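Local coordinates for protein putative dihydrodipicolinate synthase (Thermus thermophilus, PDB 2PCQ) that is of unknown function but belongs to the dihydrodipicolinate synthetase family of TIM-barrel proteins and carries a bound potassium ion, at residues Ile193-Asn198 and Pro239-Ala244; Phe65-Met70 and Leu82-Ala87; Ile151-Ser154 and Arg160-Phe163. All coordinates share one frame; numbering follows the deposited sequence.

Contact 1. Residues Ile193-Asn198 and Pro239-Ala244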
ATOM      1  N   ILE A 193      22.951 -13.687  -1.140  1.00 14.11           N
ATOM      2  CA  ILE A 193      22.527 -14.757  -0.247  1.00 13.26           C
ATOM      3  C   ILE A 193      21.167 -15.047  -0.863  1.00 15.52           C
ATOM      4  O   ILE A 193      20.164 -14.409  -0.541  1.00 14.77           O
ATOM      5  CB  ILE A 193      22.416 -14.261   1.206  1.00 11.35           C
ATOM      6  CG1 ILE A 193      23.804 -13.819   1.691  1.00 16.37           C
ATOM      7  CG2 ILE A 193      21.864 -15.370   2.100  1.00 10.63           C
ATOM      8  CD1 ILE A 193      23.850 -13.323   3.128  1.00 15.08           C
ATOM      9  N   LEU A 194      21.164 -16.007  -1.783  1.00 15.64           N
ATOM     10  CA  LEU A 194      19.982 -16.335  -2.562  1.00 13.10           C
ATOM     11  C   LEU A 194      19.417 -17.733  -2.406  1.00 14.79           C
ATOM     12  O   LEU A 194      20.151 -18.718  -2.444  1.00 15.11           O
ATOM     13  CB  LEU A 194      20.314 -16.115  -4.038  1.00 16.42           C
ATOM     14  CG  LEU A 194      21.071 -14.829  -4.378  1.00 14.71           C
ATOM     15  CD1 LEU A 194      21.668 -14.919  -5.780  1.00 12.66           C
ATOM     16  CD2 LEU A 194      20.117 -13.650  -4.278  1.00 15.34           C
ATOM     17  N   ALA A 195      18.098 -17.808  -2.266  1.00 15.31           N
ATOM     18  CA  ALA A 195      17.410 -19.084  -2.150  1.00 16.99           C
ATOM     19  C   ALA A 195      17.715 -19.911  -3.398  1.00 16.06           C
ATOM     20  O   ALA A 195      17.834 -21.131  -3.329  1.00 18.85           O
ATOM     21  CB  ALA A 195      15.902 -18.857  -2.024  1.00 15.16           C
ATOM     22  N   ALA A 196      17.846 -19.237  -4.536  1.00 14.89           N
ATOM     23  CA  ALA A 196      18.130 -19.913  -5.797  1.00 17.37           C
ATOM     24  C   ALA A 196      19.512 -20.562  -5.792  1.00 17.13           C
ATOM     25  O   ALA A 196      19.789 -21.448  -6.599  1.00 17.14           O
ATOM     26  CB  ALA A 196      18.013 -18.930  -6.960  1.00 17.15           C
ATOM     27  N   ALA A 197      20.377 -20.121  -4.880  1.00 16.82           N
ATOM     28  CA  ALA A 197      21.718 -20.683  -4.776  1.00 17.76           C
ATOM     29  C   ALA A 197      21.667 -22.072  -4.142  1.00 16.42           C
ATOM     30  O   ALA A 197      22.680 -22.771  -4.087  1.00 18.22           O
ATOM     31  CB  ALA A 197      22.626 -19.764  -3.968  1.00 14.89           C
ATOM     32  N   ASN A 198      20.494 -22.462  -3.644  1.00 15.05           N
ATOM     33  CA  ASN A 198      20.320 -23.796  -3.069  1.00 15.60           C
ATOM     34  C   ASN A 198      20.228 -24.774  -4.243  1.00 17.04           C
ATOM     35  O   ASN A 198      20.502 -25.966  -4.099  1.00 15.86           O
ATOM     36  CB  ASN A 198      19.002 -23.918  -2.291  1.00 14.19           C
ATOM     37  CG  ASN A 198      19.043 -23.254  -0.930  1.00 18.24           C
ATOM     38  OD1 ASN A 198      18.462 -22.187  -0.729  1.00 20.75           O
ATOM     39  ND2 ASN A 198      19.719 -23.887   0.014  1.00 10.02           N
ATOM     40  N   PRO A 239       7.591 -23.424  -0.090  1.00 16.69           N
ATOM     41  CA  PRO A 239       7.075 -24.692  -0.617  1.00 16.13           C
ATOM     42  C   PRO A 239       7.740 -25.091  -1.937  1.00 17.91           C
ATOM     43  O   PRO A 239       8.054 -26.260  -2.149  1.00 17.90           O
ATOM     44  CB  PRO A 239       5.580 -24.417  -0.784  1.00 14.53           C
ATOM     45  CG  PRO A 239       5.300 -23.437   0.320  1.00 18.62           C
ATOM     46  CD  PRO A 239       6.489 -22.498   0.222  1.00 13.78           C
ATOM     47  N   LEU A 240       7.952 -24.122  -2.824  1.00 14.62           N
ATOM     48  CA  LEU A 240       8.580 -24.418  -4.109  1.00 17.05           C
ATOM     49  C   LEU A 240      10.047 -24.787  -3.928  1.00 15.72           C
ATOM     50  O   LEU A 240      10.545 -25.703  -4.581  1.00 17.73           O
ATOM     51  CB  LEU A 240       8.458 -23.226  -5.069  1.00 12.90           C
ATOM     52  CG  LEU A 240       9.034 -23.446  -6.476  1.00 18.15           C
ATOM     53  CD1 LEU A 240       8.403 -24.686  -7.099  1.00 18.43           C
ATOM     54  CD2 LEU A 240       8.782 -22.217  -7.350  1.00 13.00           C
ATOM     55  N   LEU A 241      10.733 -24.080  -3.036  1.00 14.47           N
ATOM     56  CA  LEU A 241      12.143 -24.350  -2.770  1.00 15.82           C
ATOM     57  C   LEU A 241      12.348 -25.774  -2.263  1.00 16.31           C
ATOM     58  O   LEU A 241      13.210 -26.501  -2.756  1.00 13.09           O
ATOM     59  CB  LEU A 241      12.689 -23.361  -1.732  1.00 15.30           C
ATOM     60  CG  LEU A 241      14.120 -23.623  -1.251  1.00 19.47           C
ATOM     61  CD1 LEU A 241      15.069 -23.592  -2.444  1.00 15.55           C
ATOM     62  CD2 LEU A 241      14.519 -22.582  -0.208  1.00 13.89           C
ATOM     63  N   LYS A 242      11.557 -26.173  -1.273  1.00 14.62           N
ATOM     64  CA  LYS A 242      11.683 -27.510  -0.715  1.00 17.57           C
ATOM     65  C   LYS A 242      11.297 -28.596  -1.712  1.00 18.59           C
ATOM     66  O   LYS A 242      11.957 -29.632  -1.790  1.00 19.18           O
ATOM     67  CB  LYS A 242      10.849 -27.633   0.563  1.00 17.54           C
ATOM     68  CG  LYS A 242      11.490 -26.943   1.763  1.00 15.56           C
ATOM     69  CD  LYS A 242      10.758 -27.268   3.059  1.00 16.96           C
ATOM     70  CE  LYS A 242      11.579 -26.841   4.262  1.00 16.78           C
ATOM     71  NZ  LYS A 242      10.917 -27.203   5.546  1.00 19.63           N
ATOM     72  N   GLN A 243      10.237 -28.363  -2.479  1.00 16.88           N
ATOM     73  CA  GLN A 243       9.811 -29.348  -3.461  1.00 18.79           C
ATOM     74  C   GLN A 243      10.899 -29.544  -4.517  1.00 18.49           C
ATOM     75  O   GLN A 243      11.124 -30.658  -4.989  1.00 19.19           O
ATOM     76  CB  GLN A 243       8.499 -28.920  -4.120  1.00 19.05           C
ATOM     77  CG  GLN A 243       8.033 -29.870  -5.221  1.00 19.96           C
ATOM     78  CD  GLN A 243       6.606 -29.606  -5.658  1.00 22.79           C
ATOM     79  OE1 GLN A 243       6.141 -28.465  -5.642  1.00 16.56           O
ATOM     80  NE2 GLN A 243       5.908 -30.660  -6.066  1.00 20.42           N
ATOM     81  N   ALA A 244      11.580 -28.460  -4.875  1.00 16.35           N
ATOM     82  CA  ALA A 244      12.651 -28.518  -5.867  1.00 17.53           C
ATOM     83  C   ALA A 244      13.826 -29.320  -5.315  1.00 19.35           C
ATOM     84  O   ALA A 244      14.396 -30.166  -6.006  1.00 18.93           O
ATOM     85  CB  ALA A 244      13.108 -27.112  -6.231  1.00 15.13           C
TER

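Contact 2. Residues Phe65-Met70 and Leu82-Ala87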
ATOM      1  N   PHE A  65      29.687 -19.527   8.753  1.00 17.54           N
ATOM      2  CA  PHE A  65      28.264 -19.432   8.470  1.00 18.23           C
ATOM      3  C   PHE A  65      27.570 -18.309   9.220  1.00 17.48           C
ATOM      4  O   PHE A  65      28.102 -17.759  10.189  1.00 18.18           O
ATOM      5  CB  PHE A  65      27.581 -20.764   8.792  1.00 14.24           C
ATOM      6  CG  PHE A  65      27.605 -21.130  10.253  1.00 20.45           C
ATOM      7  CD1 PHE A  65      26.466 -20.982  11.042  1.00 16.72           C
ATOM      8  CD2 PHE A  65      28.758 -21.649  10.835  1.00 17.73           C
ATOM      9  CE1 PHE A  65      26.474 -21.350  12.389  1.00 21.40           C
ATOM     10  CE2 PHE A  65      28.779 -22.021  12.180  1.00 19.61           C
ATOM     11  CZ  PHE A  65      27.634 -21.872  12.960  1.00 19.45           C
ATOM     12  N   LEU A  66      26.373 -17.976   8.751  1.00 16.63           N
ATOM     13  CA  LEU A  66      25.564 -16.932   9.353  1.00 13.51           C
ATOM     14  C   LEU A  66      24.312 -17.568   9.927  1.00 14.32           C
ATOM     15  O   LEU A  66      23.855 -18.607   9.449  1.00 13.51           O
ATOM     16  CB  LEU A  66      25.158 -15.898   8.299  1.00 16.86           C
ATOM     17  CG  LEU A  66      26.254 -15.149   7.540  1.00 22.28           C
ATOM     18  CD1 LEU A  66      25.617 -14.330   6.422  1.00 22.41           C
ATOM     19  CD2 LEU A  66      27.027 -14.251   8.498  1.00 20.77           C
ATOM     20  N   VAL A  67      23.764 -16.949  10.964  1.00 15.72           N
ATOM     21  CA  VAL A  67      22.539 -17.447  11.568  1.00 13.56           C
ATOM     22  C   VAL A  67      21.529 -16.310  11.621  1.00 15.85           C
ATOM     23  O   VAL A  67      21.824 -15.229  12.136  1.00 15.08           O
ATOM     24  CB  VAL A  67      22.777 -17.975  12.996  1.00 18.20           C
ATOM     25  CG1 VAL A  67      21.459 -18.463  13.593  1.00 14.22           C
ATOM     26  CG2 VAL A  67      23.790 -19.107  12.966  1.00 14.86           C
ATOM     27  N   GLY A  68      20.345 -16.552  11.075  1.00 10.87           N
ATOM     28  CA  GLY A  68      19.317 -15.529  11.090  1.00 12.96           C
ATOM     29  C   GLY A  68      18.694 -15.439  12.470  1.00 16.51           C
ATOM     30  O   GLY A  68      18.462 -16.463  13.113  1.00 14.49           O
ATOM     31  N   LEU A  69      18.438 -14.219  12.938  1.00 13.87           N
ATOM     32  CA  LEU A  69      17.824 -14.022  14.242  1.00 14.09           C
ATOM     33  C   LEU A  69      16.595 -13.147  14.048  1.00 17.14           C
ATOM     34  O   LEU A  69      16.698 -11.950  13.755  1.00 15.31           O
ATOM     35  CB  LEU A  69      18.807 -13.366  15.220  1.00 16.69           C
ATOM     36  CG  LEU A  69      18.370 -13.357  16.688  1.00 16.90           C
ATOM     37  CD1 LEU A  69      19.588 -13.205  17.578  1.00 21.52           C
ATOM     38  CD2 LEU A  69      17.375 -12.243  16.934  1.00 15.89           C
HETATM   39  N   MSE A  70      15.428 -13.763  14.188  1.00 13.96           N
HETATM   40  CA  MSE A  70      14.180 -13.045  14.023  1.00 15.24           C
HETATM   41  C   MSE A  70      13.319 -13.164  15.274  1.00 17.89           C
HETATM   42  O   MSE A  70      12.594 -14.145  15.457  1.00 18.98           O
HETATM   43  CB  MSE A  70      13.434 -13.592  12.819  1.00 13.23           C
HETATM   44  CG  MSE A  70      14.315 -13.661  11.600  1.00 20.55           C
HETATM   45 SE   MSE A  70      13.348 -14.211  10.055  1.00 39.22          SE
HETATM   46  CE  MSE A  70      14.871 -14.574   8.912  1.00 25.81           C
ATOM     47  N   LEU A  82      22.887 -16.226  22.057  1.00 21.60           N
ATOM     48  CA  LEU A  82      23.804 -17.091  22.800  1.00 25.76           C
ATOM     49  C   LEU A  82      24.005 -18.419  22.081  1.00 22.99           C
ATOM     50  O   LEU A  82      25.116 -18.941  22.025  1.00 24.96           O
ATOM     51  CB  LEU A  82      23.277 -17.356  24.215  1.00 25.42           C
ATOM     52  CG  LEU A  82      23.199 -16.154  25.161  1.00 31.58           C
ATOM     53  CD1 LEU A  82      22.674 -16.606  26.516  1.00 30.80           C
ATOM     54  CD2 LEU A  82      24.575 -15.520  25.306  1.00 31.97           C
ATOM     55  N   GLU A  83      22.919 -18.957  21.537  1.00 20.87           N
ATOM     56  CA  GLU A  83      22.954 -20.218  20.809  1.00 19.83           C
ATOM     57  C   GLU A  83      23.808 -20.101  19.547  1.00 21.45           C
ATOM     58  O   GLU A  83      24.628 -20.971  19.262  1.00 19.99           O
ATOM     59  CB  GLU A  83      21.528 -20.638  20.445  1.00 24.50           C
ATOM     60  CG  GLU A  83      20.718 -21.136  21.638  1.00 31.56           C
ATOM     61  CD  GLU A  83      19.215 -21.023  21.431  1.00 33.07           C
ATOM     62  OE1 GLU A  83      18.766 -21.009  20.265  1.00 27.57           O
ATOM     63  OE2 GLU A  83      18.482 -20.962  22.442  1.00 35.94           O
ATOM     64  N   ALA A  84      23.615 -19.012  18.807  1.00 18.34           N
ATOM     65  CA  ALA A  84      24.362 -18.771  17.578  1.00 20.30           C
ATOM     66  C   ALA A  84      25.849 -18.630  17.874  1.00 22.21           C
ATOM     67  O   ALA A  84      26.689 -19.166  17.150  1.00 19.85           O
ATOM     68  CB  ALA A  84      23.845 -17.507  16.890  1.00 18.09           C
ATOM     69  N   LYS A  85      26.168 -17.915  18.946  1.00 19.28           N
ATOM     70  CA  LYS A  85      27.558 -17.702  19.326  1.00 23.99           C
ATOM     71  C   LYS A  85      28.233 -19.014  19.723  1.00 22.61           C
ATOM     72  O   LYS A  85      29.377 -19.272  19.346  1.00 23.56           O
ATOM     73  CB  LYS A  85      27.641 -16.705  20.486  1.00 25.67           C
ATOM     74  CG  LYS A  85      29.061 -16.299  20.831  1.00 34.43           C
ATOM     75  CD  LYS A  85      29.106 -15.305  21.975  1.00 38.10           C
ATOM     76  CE  LYS A  85      30.545 -14.998  22.356  1.00 42.47           C
ATOM     77  NZ  LYS A  85      30.636 -14.095  23.531  1.00 48.26           N
ATOM     78  N   ALA A  86      27.516 -19.841  20.477  1.00 21.65           N
ATOM     79  CA  ALA A  86      28.046 -21.124  20.924  1.00 25.56           C
ATOM     80  C   ALA A  86      28.261 -22.075  19.751  1.00 26.70           C
ATOM     81  O   ALA A  86      29.110 -22.962  19.815  1.00 27.16           O
ATOM     82  CB  ALA A  86      27.095 -21.760  21.944  1.00 22.65           C
ATOM     83  N   ALA A  87      27.492 -21.885  18.683  1.00 23.87           N
ATOM     84  CA  ALA A  87      27.606 -22.736  17.505  1.00 22.03           C
ATOM     85  C   ALA A  87      28.800 -22.319  16.653  1.00 23.06           C
ATOM     86  O   ALA A  87      29.206 -23.043  15.750  1.00 22.31           O
ATOM     87  CB  ALA A  87      26.327 -22.667  16.682  1.00 22.10           C
TER

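Contact 3. Residues Ile151-Ser154 and Arg160-Phe163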
ATOM      1  N   ILE A 151      24.609  -5.362   5.543  1.00 16.97           N
ATOM      2  CA  ILE A 151      23.194  -5.654   5.453  1.00 15.21           C
ATOM      3  C   ILE A 151      22.838  -6.621   4.336  1.00 15.64           C
ATOM      4  O   ILE A 151      23.469  -6.626   3.279  1.00 16.78           O
ATOM      5  CB  ILE A 151      22.400  -4.350   5.223  1.00 12.38           C
ATOM      6  CG1 ILE A 151      20.894  -4.620   5.242  1.00 16.81           C
ATOM      7  CG2 ILE A 151      22.790  -3.744   3.876  1.00 14.27           C
ATOM      8  CD1 ILE A 151      20.051  -3.347   5.221  1.00  9.88           C
ATOM      9  N   LYS A 152      21.852  -7.471   4.594  1.00 14.32           N
ATOM     10  CA  LYS A 152      21.349  -8.364   3.564  1.00 12.83           C
ATOM     11  C   LYS A 152      20.023  -7.692   3.223  1.00 15.02           C
ATOM     12  O   LYS A 152      19.143  -7.566   4.081  1.00 12.74           O
ATOM     13  CB  LYS A 152      21.072  -9.775   4.078  1.00 10.84           C
ATOM     14  CG  LYS A 152      20.433 -10.654   2.998  1.00 15.64           C
ATOM     15  CD  LYS A 152      20.011 -12.032   3.493  1.00 15.22           C
ATOM     16  CE  LYS A 152      19.220 -12.756   2.401  1.00 14.22           C
ATOM     17  NZ  LYS A 152      18.594 -14.022   2.873  1.00 21.20           N
ATOM     18  N   ASP A 153      19.895  -7.244   1.981  1.00 13.81           N
ATOM     19  CA  ASP A 153      18.688  -6.572   1.532  1.00 15.26           C
ATOM     20  C   ASP A 153      17.985  -7.448   0.496  1.00 14.45           C
ATOM     21  O   ASP A 153      18.474  -7.618  -0.623  1.00 13.78           O
ATOM     22  CB  ASP A 153      19.057  -5.219   0.919  1.00 13.69           C
ATOM     23  CG  ASP A 153      17.858  -4.312   0.737  1.00 16.85           C
ATOM     24  OD1 ASP A 153      16.814  -4.794   0.254  1.00 14.08           O
ATOM     25  OD2 ASP A 153      17.964  -3.110   1.064  1.00 17.52           O
ATOM     26  N   SER A 154      16.832  -7.995   0.872  1.00 13.51           N
ATOM     27  CA  SER A 154      16.068  -8.863  -0.021  1.00 14.36           C
ATOM     28  C   SER A 154      14.906  -8.154  -0.705  1.00 13.91           C
ATOM     29  O   SER A 154      14.173  -8.772  -1.475  1.00 11.61           O
ATOM     30  CB  SER A 154      15.509 -10.057   0.763  1.00 13.78           C
ATOM     31  OG  SER A 154      16.532 -10.744   1.458  1.00 14.58           O
ATOM     32  N   ARG A 160      17.833   1.344  -2.751  1.00 11.91           N
ATOM     33  CA  ARG A 160      18.465   1.160  -1.447  1.00 12.33           C
ATOM     34  C   ARG A 160      19.910   0.709  -1.637  1.00 12.67           C
ATOM     35  O   ARG A 160      20.816   1.207  -0.970  1.00 16.31           O
ATOM     36  CB  ARG A 160      17.692   0.129  -0.616  1.00 10.22           C
ATOM     37  CG  ARG A 160      16.294   0.595  -0.188  1.00 14.15           C
ATOM     38  CD  ARG A 160      15.532  -0.512   0.545  1.00 12.16           C
ATOM     39  NE  ARG A 160      16.222  -0.955   1.756  1.00 12.87           N
ATOM     40  CZ  ARG A 160      16.010  -0.459   2.973  1.00 14.94           C
ATOM     41  NH1 ARG A 160      15.117   0.504   3.161  1.00  9.85           N
ATOM     42  NH2 ARG A 160      16.703  -0.919   4.008  1.00 15.45           N
ATOM     43  N   ILE A 161      20.125  -0.225  -2.559  1.00 14.17           N
ATOM     44  CA  ILE A 161      21.470  -0.731  -2.837  1.00 12.88           C
ATOM     45  C   ILE A 161      22.353   0.419  -3.321  1.00 15.78           C
ATOM     46  O   ILE A 161      23.504   0.553  -2.895  1.00 12.92           O
ATOM     47  CB  ILE A 161      21.447  -1.829  -3.931  1.00 17.24           C
ATOM     48  CG1 ILE A 161      20.513  -2.975  -3.519  1.00 17.99           C
ATOM     49  CG2 ILE A 161      22.860  -2.341  -4.183  1.00 13.47           C
ATOM     50  CD1 ILE A 161      20.971  -3.768  -2.324  1.00 19.22           C
ATOM     51  N   ALA A 162      21.808   1.245  -4.212  1.00 12.29           N
ATOM     52  CA  ALA A 162      22.543   2.387  -4.753  1.00 14.24           C
ATOM     53  C   ALA A 162      22.912   3.351  -3.630  1.00 14.95           C
ATOM     54  O   ALA A 162      23.992   3.951  -3.639  1.00 15.21           O
ATOM     55  CB  ALA A 162      21.700   3.104  -5.812  1.00 10.62           C
ATOM     56  N   PHE A 163      22.007   3.497  -2.666  1.00 15.74           N
ATOM     57  CA  PHE A 163      22.233   4.371  -1.521  1.00 16.51           C
ATOM     58  C   PHE A 163      23.430   3.872  -0.707  1.00 16.10           C
ATOM     59  O   PHE A 163      24.336   4.639  -0.398  1.00 16.39           O
ATOM     60  CB  PHE A 163      20.992   4.411  -0.624  1.00 14.92           C
ATOM     61  CG  PHE A 163      21.196   5.166   0.660  1.00 18.17           C
ATOM     62  CD1 PHE A 163      20.962   6.536   0.726  1.00 22.31           C
ATOM     63  CD2 PHE A 163      21.637   4.508   1.803  1.00 16.26           C
ATOM     64  CE1 PHE A 163      21.165   7.241   1.918  1.00 23.32           C
ATOM     65  CE2 PHE A 163      21.845   5.201   2.995  1.00 17.18           C
ATOM     66  CZ  PHE A 163      21.609   6.570   3.054  1.00 21.34           C
TER

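Contact 1. Residues Ile193-Asn198 and Pro239-Ala244
Leu241 reaches from helix 216-247 and packs against Ala195 and Asn198, in the loop that follows the last strand of the TIM barrel. This long helix near the end of the chain lies against the segment leading from strand 191-193 to helix 201-212. The tight part of the contact is the fork of Leu241. With CG anti to the backbone N (chi1 174°), the side chain extends from the helix toward the loop, and its two methyls divide the work. Leu241 CD1 sits 3.8 Å from Ala195 O and 3.9 Å from Asn198 CB. A branched apolar side chain suits this place, because it can press on two loop residues at once. The Leu241 and Asn198 side chains cross at about a right angle, so they touch over a short length. The carbonyl beside CD1 is already engaged, for Asn198 N donates to Ala195 O at 3.0 Å, and Ala197 N likewise donates to Leu194 O at 2.8 Å. These two backbone bonds hold the loop in a compact turn, which Leu241 CD1 touches at Ala195 O and Asn198 CB. Leu233, earlier on the same helix, touches both Ala195 and Leu241, while Pro4, Pro5 and Ile6 of strand 2-6 pack against Asn198. The looser side is at Ala195, which is still partly exposed, although its CB points at the helix. Its small methyl suits a place where the loop passes close to the helix, and Ala195 CB lies 4.4 Å from Leu241 CD2.

Contact 2. Residues Phe65-Met70 and Leu82-Ala87
Phe65 and Ala87 meet edge-on: the end of the aromatic ring is directed at the carbonyl of the helix residue, with Phe65 CZ 3.4 Å from Ala87 O. The oxygen lies in the plane of the ring, facing its C-H rim, and Phe65 CE2 is the next nearest at 3.7 Å. Such a rim is slightly positive, so the approach is probably mildly favourable electrostatically. The ring gets there because CG stands between the backbone N and the carbonyl carbon (chi1 65°). That turns the end of the side chain toward the helix, although its first bond does not point there. The methyl of Ala87 adds an apolar touch, its CB lying 4.0 Å from Phe65 CZ. Strand 66-69, helix 74-87 and strand 91-94 form one beta-alpha-beta crossover of the TIM barrel, and here the helix packs on the outer face of its own preceding strand. Ala84, one turn earlier than Ala87, points its CB at the strand, and Ala84 CB is 4.1 Å from Val67 CB. A methyl suits this position, since the backbones come close, the CA atoms of Val67 and Ala84 being 6.4 Å apart. Val67 answers with the short, branched shape common in beta strands, and its CG1 lies 4.2 Å from Ala84 CB. Beyond the pair, Leu92 of strand 91-94 also packs on Ala84, and Ala89 touches both Phe65 and Val67.

Contact 3. Residues Ile151-Ser154 and Arg160-Phe163
Asp153, at the end of strand 148-153, and Ile161, on helix 158-167, mark the nearest backbone approach, with their CA atoms 7.8 Å apart, so side chains must bridge the space between. The main bridge is a salt bridge in which Arg160 NE donates to Asp153 OD2 at 2.9 Å with an N-H...O angle of 165°. The oxygen lies in the guanidinium plane and uses its syn lone pair, on the side of the other carboxylate oxygen. The two planes are nonetheless turned 58° apart, and the carboxylate meets the guanidinium through this one N-H and not by a two-pronged bond. A bend in the arginine chain at chi3 (60°) folds the guanidinium back so that NE, not the terminal nitrogens, faces the aspartate. In the TIM barrel these segments belong to the beta-alpha-beta unit of strand 148-153, helix 158-167 and strand 172-175, and the salt bridge ties the strand's C-terminal end to the helix covering it. Burial makes the other polar partners matter: Asp153 OD1 is bonded to Ser155 OG, OD2 also to Tyr164 OH, and Arg160 NH2 to Leu134 O. This network would be expected to favour an ionised carboxylate. Apolar groups flank the charged pair. Ile161 bends its chain inward to set CD1 4.0 Å from Asp153 CB, leaving the carboxylate to the arginine, and Ile151 CD1 lies 4.3 Å from Arg160 NH2, at the edge of the guanidinium.

All three contacts are built on one eight-stranded TIM barrel and follow one another along the chain in the order contact 2, contact 3, contact 1. They involve the third strand, the sixth and the loop just after the eighth, and their centres lie 21 to 22 Å apart. Contacts 2 and 3 each pack a helix on the strand before it within a beta-alpha-beta unit, whereas contact 1 adds the long helix 216-247, which comes after the barrel's last strand in the chain. Ile193 CD1 is 3.9 Å from Leu66 CD1 of contact 2, and Ile193 O 3.5 Å from Lys152 CE of contact 3. Helices are thus attached at three separate places around one barrel.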